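Local coordinates for STING-associated CdnE c-di-GMP synthase (PDB 6WT8), which synthesises the cyclic dinucleotide c-di-GMP, the signal probably sensed by a partner bacterial STING protein in CBASS anti-phage defence, at residues Lys56-Pro60 against Ser61-Asn65; Asn153-Asp156 against Asp157-Tyr160; Lys338-Ile341 against Glu342-Phe345. One frame throughout, in Å; residues are numbered along the deposited sequence.

Contact 1: residues Lys56-Pro60 against Ser61-Asn65; sequences KGVAP and SYTMN
Val58 and Ala59 pack against Tyr62 where the loop after helix 46-56 turns into helix 60-81. The apolar part is small: Val58 CG1 lies 3.8 Å from Tyr62 CB, the two side chains crossing at about a right angle, and Ala59 CB sits 3.9 Å from Tyr62 CD2. Tyr62 CG stands anti to its own carbonyl carbon (chi1 -64°), which swings the ring back beside Ala59, whose carbonyl oxygen reaches the ring edge near its plane.

Two backbone bonds start the helix. Tyr62 N donates to Ala59 O at 3.2 Å, bent to 143° at the hydrogen, with the donor well above the carbonyl plane; Met64 N, of a selenomethionine, meets Pro60 O at 2.9 Å in a much straighter bond. This is the helix N-terminus following a short linker: Gly57, with positive phi, is the first residue off the helical path after helix 46-56, and Pro60 stands where the chain enters the next helix, a place that suits a residue without an amide hydrogen.

A water adds a further polar link. It lies 2.8 Å from Val58 O and is hydrogen-bonded to Thr63 OG1 at 2.7 Å, while the same hydroxyl also bonds His98. Beyond the two segments, Tyr62 reaches Pro18 and Arg193.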
loop_
_atom_site.group_PDB
_atom_site.type_symbol
_atom_site.label_atom_id
_atom_site.label_comp_id
_atom_site.label_asym_id
_atom_site.label_seq_id
_atom_site.Cartn_x
_atom_site.Cartn_y
_atom_site.Cartn_z
ATOM N N LYS A 56 7.773 13.797 2.413
ATOM C CA LYS A 56 6.573 14.146 3.185
ATOM C C LYS A 56 5.263 13.772 2.500
ATOM O O LYS A 56 4.240 13.619 3.194
ATOM C CB LYS A 56 6.577 15.640 3.499
ATOM C CG LYS A 56 7.621 15.967 4.529
ATOM C CD LYS A 56 7.735 17.486 4.694
ATOM C CE LYS A 56 8.887 17.761 5.610
ATOM N NZ LYS A 56 9.194 19.234 5.714
ATOM N N GLY A 57 5.243 13.617 1.172
ATOM C CA GLY A 57 4.036 13.173 0.486
ATOM C C GLY A 57 2.978 14.256 0.268
ATOM O O GLY A 57 3.257 15.460 0.119
ATOM N N VAL A 58 1.728 13.802 0.186
ATOM C CA VAL A 58 0.602 14.595 -0.297
ATOM C C VAL A 58 0.004 15.424 0.833
ATOM O O VAL A 58 -0.121 14.961 1.984
ATOM C CB VAL A 58 -0.434 13.615 -0.913
ATOM C CG1 VAL A 58 -1.750 14.273 -1.238
ATOM C CG2 VAL A 58 0.174 12.951 -2.204
ATOM N N ALA A 59 -0.408 16.642 0.486
ATOM C CA ALA A 59 -1.092 17.499 1.455
ATOM C C ALA A 59 -2.332 16.791 2.028
ATOM O O ALA A 59 -3.081 16.091 1.302
ATOM C CB ALA A 59 -1.478 18.839 0.812
ATOM N N PRO A 60 -2.588 16.968 3.327
ATOM C CA PRO A 60 -3.625 16.175 4.015
ATOM C C PRO A 60 -5.031 16.412 3.510
ATOM O O PRO A 60 -5.859 15.480 3.631
ATOM C CB PRO A 60 -3.492 16.603 5.478
ATOM C CG PRO A 60 -2.617 17.835 5.487
ATOM C CD PRO A 60 -1.740 17.730 4.262
ATOM N N SER A 61 -5.349 17.563 2.928
ATOM C CA SER A 61 -6.729 17.768 2.496
ATOM C C SER A 61 -7.123 16.775 1.416
ATOM O O SER A 61 -8.277 16.349 1.379
ATOM C CB SER A 61 -6.932 19.211 2.020
ATOM O OG SER A 61 -6.313 19.388 0.736
ATOM N N TYR A 62 -6.182 16.388 0.532
ATOM C CA TYR A 62 -6.538 15.481 -0.555
ATOM C C TYR A 62 -6.893 14.117 -0.003
ATOM O O TYR A 62 -7.895 13.488 -0.393
ATOM C CB TYR A 62 -5.353 15.362 -1.530
ATOM C CG TYR A 62 -5.019 16.668 -2.213
ATOM C CD1 TYR A 62 -5.838 17.196 -3.187
ATOM C CD2 TYR A 62 -3.879 17.365 -1.868
ATOM C CE1 TYR A 62 -5.532 18.426 -3.796
ATOM C CE2 TYR A 62 -3.548 18.564 -2.493
ATOM C CZ TYR A 62 -4.361 19.094 -3.445
ATOM O OH TYR A 62 -3.975 20.326 -4.005
ATOM N N THR A 63 -6.079 13.661 0.928
ATOM C CA THR A 63 -6.278 12.366 1.566
ATOM C C THR A 63 -7.576 12.344 2.353
ATOM O O THR A 63 -8.337 11.371 2.304
ATOM C CB THR A 63 -5.075 12.126 2.449
ATOM O OG1 THR A 63 -3.916 12.135 1.585
ATOM C CG2 THR A 63 -5.143 10.798 3.189
HETATM N N MSE A 64 -7.834 13.401 3.108
HETATM C CA MSE A 64 -9.061 13.479 3.866
HETATM C C MSE A 64 -10.264 13.526 2.948
HETATM O O MSE A 64 -11.264 12.800 3.188
HETATM C CB MSE A 64 -9.061 14.718 4.767
HETATM C CG MSE A 64 -10.337 14.801 5.620
HETATM SE SE MSE A 64 -10.482 13.329 6.915
HETATM C CE MSE A 64 -11.499 11.925 6.053
ATOM N N ASN A 65 -10.178 14.321 1.879
ATOM C CA ASN A 65 -11.293 14.395 0.937
ATOM C C ASN A 65 -11.588 13.028 0.333
ATOM O O ASN A 65 -12.754 12.662 0.159
ATOM C CB ASN A 65 -11.010 15.409 -0.169
ATOM C CG ASN A 65 -11.261 16.817 0.293
ATOM O OD1 ASN A 65 -12.005 17.035 1.250
ATOM N ND2 ASN A 65 -10.660 17.768 -0.380
HETATM O O HOH W 1 -1.797 12.985 3.012
#

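Contact 2: residues Asn153-Asp156 against Asp157-Tyr160; sequences NQID and DLKY
Gln154 and Leu158 meet one turn apart on the inner side of helix 154-172, and this is the close-packed part of the contact. The Gln154 chain bends at chi2 (75°), bringing NE2 to 3.9 Å from Leu158 CD1, the amide nitrogen end alone coming up to the CG-CD1 branch. Its two polar atoms are engaged beyond the helix, OE1 with Thr201 and NE2 with Thr111, which should fix the amide's rotation. Leu158 itself is buried and touches Thr199 and Thr201 of strand 192-204, so this side seats the helix on the central sheet. Ile155 adds a looser apolar touch, CD1 to CD1 of Leu158 at 4.3 Å, and both residues reach Ile229.

The segment is a helix N-terminus with Asn153 as N-cap: its OD1 accepts from Asp156 N at 2.9 Å, the donor tilted 33° from the side-chain carbonyl plane. Asn153 O takes Asp157 N at 2.9 Å, beginning the i to i+4 bonds; the one from Lys159 N to Ile155 O is almost straight, 175° at the hydrogen.

Across the helix the outer side is open to solvent. Asp156 and Lys159 are exposed there with their charged ends apart, Asp156 OD1 lying 6.1 Å from Lys159 NZ, too far for a salt bridge. Asp157 folds its carboxylate back past Asn153 O, its CG 3.3 Å from that oxygen, while OD2 bonds the hydroxyl of Tyr150. The helix N-terminus would probably favour Asp156 as an anion.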
loop_
_atom_site.group_PDB
_atom_site.type_symbol
_atom_site.label_atom_id
_atom_site.label_comp_id
_atom_site.label_asym_id
_atom_site.label_seq_id
_atom_site.Cartn_x
_atom_site.Cartn_y
_atom_site.Cartn_z
ATOM N N ASN A 153 -25.965 -18.963 -2.342
ATOM C CA ASN A 153 -25.008 -19.154 -3.428
ATOM C C ASN A 153 -24.011 -17.996 -3.383
ATOM O O ASN A 153 -24.384 -16.860 -3.663
ATOM C CB ASN A 153 -25.747 -19.228 -4.775
ATOM C CG ASN A 153 -24.846 -19.644 -5.934
ATOM O OD1 ASN A 153 -23.881 -18.954 -6.263
ATOM N ND2 ASN A 153 -25.189 -20.762 -6.587
ATOM N N GLN A 154 -22.750 -18.292 -3.045
ATOM C CA GLN A 154 -21.714 -17.263 -2.888
ATOM C C GLN A 154 -21.548 -16.414 -4.152
ATOM O O GLN A 154 -21.495 -15.176 -4.084
ATOM C CB GLN A 154 -20.386 -17.933 -2.520
ATOM C CG GLN A 154 -19.174 -17.013 -2.563
ATOM C CD GLN A 154 -19.119 -16.070 -1.382
ATOM O OE1 GLN A 154 -18.486 -16.386 -0.352
ATOM N NE2 GLN A 154 -19.792 -14.900 -1.511
ATOM N N ILE A 155 -21.382 -17.064 -5.308
ATOM C CA ILE A 155 -21.152 -16.316 -6.540
ATOM C C ILE A 155 -22.388 -15.514 -6.921
ATOM O O ILE A 155 -22.296 -14.361 -7.403
ATOM C CB ILE A 155 -20.729 -17.270 -7.678
ATOM C CG1 ILE A 155 -19.276 -17.659 -7.485
ATOM C CG2 ILE A 155 -20.860 -16.573 -9.049
ATOM C CD1 ILE A 155 -18.310 -16.462 -7.739
ATOM N N ASP A 156 -23.573 -16.108 -6.741
ATOM C CA ASP A 156 -24.800 -15.394 -7.047
ATOM C C ASP A 156 -24.952 -14.167 -6.162
ATOM O O ASP A 156 -25.444 -13.133 -6.610
ATOM C CB ASP A 156 -26.005 -16.315 -6.887
ATOM C CG ASP A 156 -26.234 -17.185 -8.109
ATOM O OD1 ASP A 156 -25.857 -16.753 -9.226
ATOM O OD2 ASP A 156 -26.785 -18.299 -7.951
ATOM N N ASP A 157 -24.557 -14.275 -4.891
ATOM C CA ASP A 157 -24.605 -13.103 -4.004
ATOM C C ASP A 157 -23.653 -12.014 -4.447
ATOM O O ASP A 157 -23.963 -10.839 -4.296
ATOM C CB ASP A 157 -24.283 -13.510 -2.584
ATOM C CG ASP A 157 -25.445 -14.228 -1.910
ATOM O OD1 ASP A 157 -26.587 -14.178 -2.432
ATOM O OD2 ASP A 157 -25.189 -14.792 -0.830
ATOM N N LEU A 158 -22.461 -12.385 -4.920
ATOM C CA LEU A 158 -21.522 -11.375 -5.425
ATOM C C LEU A 158 -22.091 -10.673 -6.647
ATOM O O LEU A 158 -22.023 -9.439 -6.753
ATOM C CB LEU A 158 -20.169 -12.024 -5.739
ATOM C CG LEU A 158 -19.388 -12.388 -4.468
ATOM C CD1 LEU A 158 -18.269 -13.363 -4.754
ATOM C CD2 LEU A 158 -18.837 -11.125 -3.759
ATOM N N LYS A 159 -22.609 -11.449 -7.626
ATOM C CA LYS A 159 -23.235 -10.828 -8.791
ATOM C C LYS A 159 -24.374 -9.911 -8.378
ATOM O O LYS A 159 -24.481 -8.783 -8.857
ATOM C CB LYS A 159 -23.709 -11.946 -9.738
ATOM C CG LYS A 159 -24.312 -11.399 -11.001
ATOM C CD LYS A 159 -24.633 -12.555 -11.934
ATOM C CE LYS A 159 -25.261 -11.982 -13.202
ATOM N NZ LYS A 159 -25.823 -13.047 -14.100
ATOM N N TYR A 160 -25.201 -10.355 -7.438
ATOM C CA TYR A 160 -26.298 -9.538 -6.939
ATOM C C TYR A 160 -25.802 -8.236 -6.337
ATOM O O TYR A 160 -26.339 -7.160 -6.641
ATOM C CB TYR A 160 -27.065 -10.365 -5.908
ATOM C CG TYR A 160 -28.112 -9.624 -5.172
ATOM C CD1 TYR A 160 -29.210 -9.063 -5.823
ATOM C CD2 TYR A 160 -28.026 -9.496 -3.787
ATOM C CE1 TYR A 160 -30.165 -8.386 -5.120
ATOM C CE2 TYR A 160 -28.980 -8.834 -3.076
ATOM C CZ TYR A 160 -30.046 -8.273 -3.728
ATOM O OH TYR A 160 -31.003 -7.616 -3.004
#

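Contact 3: residues Lys338-Ile341 against Glu342-Phe345; sequences KKLI and EIEF
Glu342 rests its CB against Lys339 O, 3.5 Å away, and its extended chain then runs outward past Lys338 O. Its two carboxylate oxygens leave the helix to accept from consecutive backbone amides, OE2 from Ser275 and OE1 from Ile276; this double grip should fix the rotation of the buried carboxylate and would probably stabilise its charge.

Ile343 comes next, with N donating to Lys339 O at 2.9 Å in the carbonyl plane. Ile343 CG1, anti to the carbonyl carbon (chi1 -58°), lies 3.2 Å from Lys339 O. The side chain also touches Leu309 and Ile313 of helix 300-314 and Ile284 of helix 278-287.

At Glu344 the side chain leaves along the preceding turn and stays extended beyond CG, which lies 3.1 Å from Leu340 O; that oxygen also accepts Glu344 N at 2.8 Å. Farther out, the carboxylate crosses Ile341, OE1 approaching CD1 at 3.8 Å.

Phe345 closes the run. Its N binds Ile341 O at 3.0 Å, and its ring lies alongside Ile341, both side chains pointing the same way, with CE2 3.6 Å from CG2. The ring also stacks with that of His269.

These i to i+4 backbone bonds, with side-chain contacts three and four residues apart, belong to an ordinary alpha-helix, the long C-terminal helix 336-360, packed by its Ile343 side into the helical part of this CD-NTase.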
loop_
_atom_site.group_PDB
_atom_site.type_symbol
_atom_site.label_atom_id
_atom_site.label_comp_id
_atom_site.label_asym_id
_atom_site.label_seq_id
_atom_site.Cartn_x
_atom_site.Cartn_y
_atom_site.Cartn_z
ATOM N N LYS A 338 14.787 -8.116 -14.931
ATOM C CA LYS A 338 14.126 -6.861 -15.308
ATOM C C LYS A 338 13.917 -5.947 -14.108
ATOM O O LYS A 338 14.071 -4.716 -14.209
ATOM C CB LYS A 338 12.804 -7.165 -15.993
ATOM C CG LYS A 338 13.011 -7.841 -17.366
ATOM C CD LYS A 338 11.642 -8.177 -17.933
ATOM C CE LYS A 338 11.853 -8.907 -19.237
ATOM N NZ LYS A 338 10.538 -9.225 -19.910
ATOM N N LYS A 339 13.581 -6.520 -12.955
ATOM C CA LYS A 339 13.433 -5.703 -11.754
ATOM C C LYS A 339 14.759 -5.078 -11.384
ATOM O O LYS A 339 14.814 -3.903 -11.003
ATOM C CB LYS A 339 12.907 -6.588 -10.606
ATOM C CG LYS A 339 11.417 -6.924 -10.766
ATOM C CD LYS A 339 10.999 -8.049 -9.787
ATOM C CE LYS A 339 9.487 -8.277 -9.935
ATOM N NZ LYS A 339 8.999 -9.540 -9.227
ATOM N N LEU A 340 15.843 -5.855 -11.513
ATOM C CA LEU A 340 17.157 -5.312 -11.179
ATOM C C LEU A 340 17.575 -4.159 -12.082
ATOM O O LEU A 340 18.326 -3.288 -11.619
ATOM C CB LEU A 340 18.203 -6.424 -11.207
ATOM C CG LEU A 340 18.091 -7.373 -10.011
ATOM C CD1 LEU A 340 19.156 -8.484 -10.136
ATOM C CD2 LEU A 340 18.247 -6.602 -8.659
ATOM N N ILE A 341 17.136 -4.115 -13.344
ATOM C CA ILE A 341 17.442 -2.932 -14.156
ATOM C C ILE A 341 16.862 -1.698 -13.468
ATOM O O ILE A 341 17.514 -0.657 -13.356
ATOM C CB ILE A 341 16.897 -3.075 -15.580
ATOM C CG1 ILE A 341 17.680 -4.203 -16.281
ATOM C CG2 ILE A 341 17.005 -1.707 -16.334
ATOM C CD1 ILE A 341 19.264 -4.185 -15.952
ATOM N N GLU A 342 15.594 -1.780 -13.048
ATOM C CA GLU A 342 14.979 -0.612 -12.417
ATOM C C GLU A 342 15.666 -0.298 -11.087
ATOM O O GLU A 342 15.876 0.871 -10.756
ATOM C CB GLU A 342 13.477 -0.873 -12.253
ATOM C CG GLU A 342 12.848 -1.040 -13.648
ATOM C CD GLU A 342 11.333 -1.028 -13.658
ATOM O OE1 GLU A 342 10.690 -0.754 -12.621
ATOM O OE2 GLU A 342 10.771 -1.332 -14.749
ATOM N N ILE A 343 16.005 -1.321 -10.301
ATOM C CA ILE A 343 16.731 -1.074 -9.044
ATOM C C ILE A 343 18.057 -0.385 -9.349
ATOM O O ILE A 343 18.471 0.530 -8.629
ATOM C CB ILE A 343 16.958 -2.392 -8.272
ATOM C CG1 ILE A 343 15.611 -3.066 -7.969
ATOM C CG2 ILE A 343 17.786 -2.174 -6.975
ATOM C CD1 ILE A 343 14.701 -2.219 -7.107
ATOM N N GLU A 344 18.781 -0.846 -10.397
ATOM C CA GLU A 344 20.051 -0.192 -10.754
ATOM C C GLU A 344 19.845 1.290 -11.128
ATOM O O GLU A 344 20.635 2.152 -10.714
ATOM C CB GLU A 344 20.739 -0.928 -11.910
ATOM C CG GLU A 344 21.248 -2.294 -11.516
ATOM C CD GLU A 344 21.699 -3.166 -12.694
ATOM O OE1 GLU A 344 21.957 -2.630 -13.801
ATOM O OE2 GLU A 344 21.770 -4.398 -12.503
ATOM N N PHE A 345 18.825 1.625 -11.928
ATOM C CA PHE A 345 18.587 3.041 -12.226
ATOM C C PHE A 345 18.222 3.809 -10.973
ATOM O O PHE A 345 18.650 4.972 -10.799
ATOM C CB PHE A 345 17.484 3.161 -13.300
ATOM C CG PHE A 345 17.973 2.883 -14.697
ATOM C CD1 PHE A 345 19.082 3.557 -15.194
ATOM C CD2 PHE A 345 17.315 1.964 -15.504
ATOM C CE1 PHE A 345 19.482 3.330 -16.524
ATOM C CE2 PHE A 345 17.732 1.753 -16.828
ATOM C CZ PHE A 345 18.827 2.404 -17.303
#

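From the N terminus the three contacts follow in series, neither nesting nor crossing, and each is local, so none closes a long loop. Contact 1 comes first, at the turn from helix 46-56 into helix 60-81. About 25 Å away at the nearest atoms, contact 2 opens helix 154-172, which lies on the mixed sheet through strand 192-204. That strand also meets contact 1, through Arg193 against Tyr62 and Asn65, so both helix starts border the same sheet. Contact 3 lies far along the chain in helix 336-360, among helices 278-287 and 300-314; its nearest atoms are about 28 Å from contact 2 and about 19 Å from contact 1.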